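Side-chain contact in Lin0012 protein (Listeria innocua, PDB 3K17), which is probably a phosphomevalonate kinase of the GHMP family, using ATP to phosphorylate phosphomevalonate in the mevalonate route to isopentenyl diphosphate: residues A[126-131]-A[146-151]. Numbering follows the deposited sequence.
Sequences AVINAL and KLAALS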
loop_
_atom_site.group_PDB
_atom_site.type_symbol
_atom_site.label_atom_id
_atom_site.label_comp_id
_atom_site.label_asym_id
_atom_site.label_seq_id
_atom_site.Cartn_x
_atom_site.Cartn_y
_atom_site.Cartn_z
ATOM N N ALA A 126 32.251 -15.922 -6.035
ATOM C CA ALA A 126 32.462 -16.066 -7.470
ATOM C C ALA A 126 32.322 -14.706 -8.162
ATOM O O ALA A 126 33.123 -14.355 -9.038
ATOM C CB ALA A 126 31.463 -17.075 -8.063
ATOM N N VAL A 127 31.308 -13.939 -7.767
ATOM C CA VAL A 127 31.098 -12.625 -8.353
ATOM C C VAL A 127 32.279 -11.695 -8.032
ATOM O O VAL A 127 32.822 -11.036 -8.927
ATOM C CB VAL A 127 29.780 -11.988 -7.831
ATOM C CG1 VAL A 127 29.711 -10.502 -8.218
ATOM C CG2 VAL A 127 28.576 -12.748 -8.415
ATOM N N ILE A 128 32.681 -11.649 -6.765
ATOM C CA ILE A 128 33.783 -10.771 -6.377
ATOM C C ILE A 128 35.057 -11.154 -7.130
ATOM O O ILE A 128 35.735 -10.291 -7.691
ATOM C CB ILE A 128 34.038 -10.822 -4.849
ATOM C CG1 ILE A 128 32.803 -10.295 -4.093
ATOM C CG2 ILE A 128 35.301 -10.007 -4.491
ATOM C CD1 ILE A 128 32.386 -8.879 -4.457
ATOM N N ASN A 129 35.381 -12.443 -7.149
ATOM C CA ASN A 129 36.577 -12.888 -7.853
ATOM C C ASN A 129 36.522 -12.603 -9.337
ATOM O O ASN A 129 37.516 -12.164 -9.920
ATOM C CB ASN A 129 36.828 -14.374 -7.640
ATOM C CG ASN A 129 37.731 -14.635 -6.459
ATOM O OD1 ASN A 129 38.546 -13.793 -6.104
ATOM N ND2 ASN A 129 37.606 -15.806 -5.857
ATOM N N ALA A 130 35.370 -12.847 -9.951
ATOM C CA ALA A 130 35.220 -12.599 -11.380
ATOM C C ALA A 130 35.391 -11.124 -11.749
ATOM O O ALA A 130 36.055 -10.807 -12.728
ATOM C CB ALA A 130 33.860 -13.099 -11.863
ATOM N N LEU A 131 34.800 -10.220 -10.976
ATOM C CA LEU A 131 34.903 -8.797 -11.292
ATOM C C LEU A 131 36.268 -8.212 -10.949
ATOM O O LEU A 131 36.740 -7.299 -11.628
ATOM C CB LEU A 131 33.795 -7.994 -10.591
ATOM C CG LEU A 131 32.372 -8.249 -11.129
ATOM C CD1 LEU A 131 31.336 -7.542 -10.274
ATOM C CD2 LEU A 131 32.286 -7.773 -12.567
ATOM N N LYS A 146 36.885 -9.140 2.333
ATOM C CA LYS A 146 36.140 -8.053 2.957
ATOM C C LYS A 146 34.943 -7.614 2.108
ATOM O O LYS A 146 33.871 -7.352 2.636
ATOM C CB LYS A 146 37.057 -6.848 3.209
ATOM C CG LYS A 146 38.130 -7.062 4.274
ATOM C CD LYS A 146 38.951 -5.792 4.439
ATOM C CE LYS A 146 40.071 -5.951 5.456
ATOM N NZ LYS A 146 40.864 -4.689 5.573
ATOM N N LEU A 147 35.135 -7.505 0.800
ATOM C CA LEU A 147 34.036 -7.120 -0.079
ATOM C C LEU A 147 32.953 -8.202 -0.002
ATOM O O LEU A 147 31.782 -7.906 0.204
ATOM C CB LEU A 147 34.527 -6.985 -1.523
ATOM C CG LEU A 147 35.472 -5.820 -1.836
ATOM C CD1 LEU A 147 36.036 -5.986 -3.241
ATOM C CD2 LEU A 147 34.728 -4.490 -1.702
ATOM N N ALA A 148 33.367 -9.459 -0.148
ATOM C CA ALA A 148 32.448 -10.588 -0.110
ATOM C C ALA A 148 31.743 -10.723 1.239
ATOM O O ALA A 148 30.548 -11.053 1.298
ATOM C CB ALA A 148 33.198 -11.878 -0.445
ATOM N N ALA A 149 32.478 -10.470 2.319
ATOM C CA ALA A 149 31.922 -10.565 3.664
ATOM C C ALA A 149 30.887 -9.470 3.947
ATOM O O ALA A 149 29.827 -9.745 4.521
ATOM C CB ALA A 149 33.042 -10.503 4.703
ATOM N N LEU A 150 31.199 -8.233 3.568
ATOM C CA LEU A 150 30.264 -7.126 3.772
ATOM C C LEU A 150 28.997 -7.407 2.974
ATOM O O LEU A 150 27.891 -7.235 3.470
ATOM C CB LEU A 150 30.861 -5.802 3.290
ATOM C CG LEU A 150 31.955 -5.149 4.138
ATOM C CD1 LEU A 150 32.435 -3.863 3.477
ATOM C CD2 LEU A 150 31.402 -4.853 5.525
ATOM N N SER A 151 29.173 -7.832 1.728
ATOM C CA SER A 151 28.046 -8.134 0.851
ATOM C C SER A 151 27.134 -9.183 1.475
ATOM O O SER A 151 25.935 -8.963 1.649
ATOM C CB SER A 151 28.550 -8.650 -0.504
ATOM O OG SER A 151 27.471 -8.978 -1.374
#
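Ile128 of helix 119-135 meets Leu147 and Ala148 of helix 141-156 in a small, buried, wholly apolar contact. Ile128 CA and Ala148 CA lie 6.4 Å apart, a close approach consistent with the small side chain of Ala148. Ile128 CG1 lies over Ala148, 4.0 Å from Ala148 CB and as near to Ala148 CA, with the flank of the methylene against the small side chain. Farther along the same branch, Ile128 CD1 reaches Leu147 CB at 4.1 Å. The second branch approaches the same carbon from another direction, with Ile128 CG2 4.3 Å from Leu147 CB; the beta carbon of the leucine therefore faces the fork of the isoleucine. Ile128 CG1 stands anti to the carbonyl carbon of its own residue (chi1 -63°), which places CG2 anti to the backbone N and turns both branches to helix 141-156. Leu147 runs obliquely across Ile128: Leu147 CD1 comes within 4.3 Å of Ile128 CG2, while the side chain as a whole continues to Leu192 and Met196 of helix 192-197. No hydrogen bond crosses between the segments, so dispersion and the burial of hydrocarbon account for the contact. On other sides of helix 119-135, Ala126 and Ala130 pack on strands 7-18 and 37-45, and Val127 and Leu131 touch helix 76-91. Ile128 thus joins the sheet-covering helix to a second helical layer, within the alpha/beta N-terminal domain of GHMP kinases, where helix 119-135 begins in the glycine- and serine-rich GLGSSA motif that in this family forms the nucleotide-phosphate-binding loop.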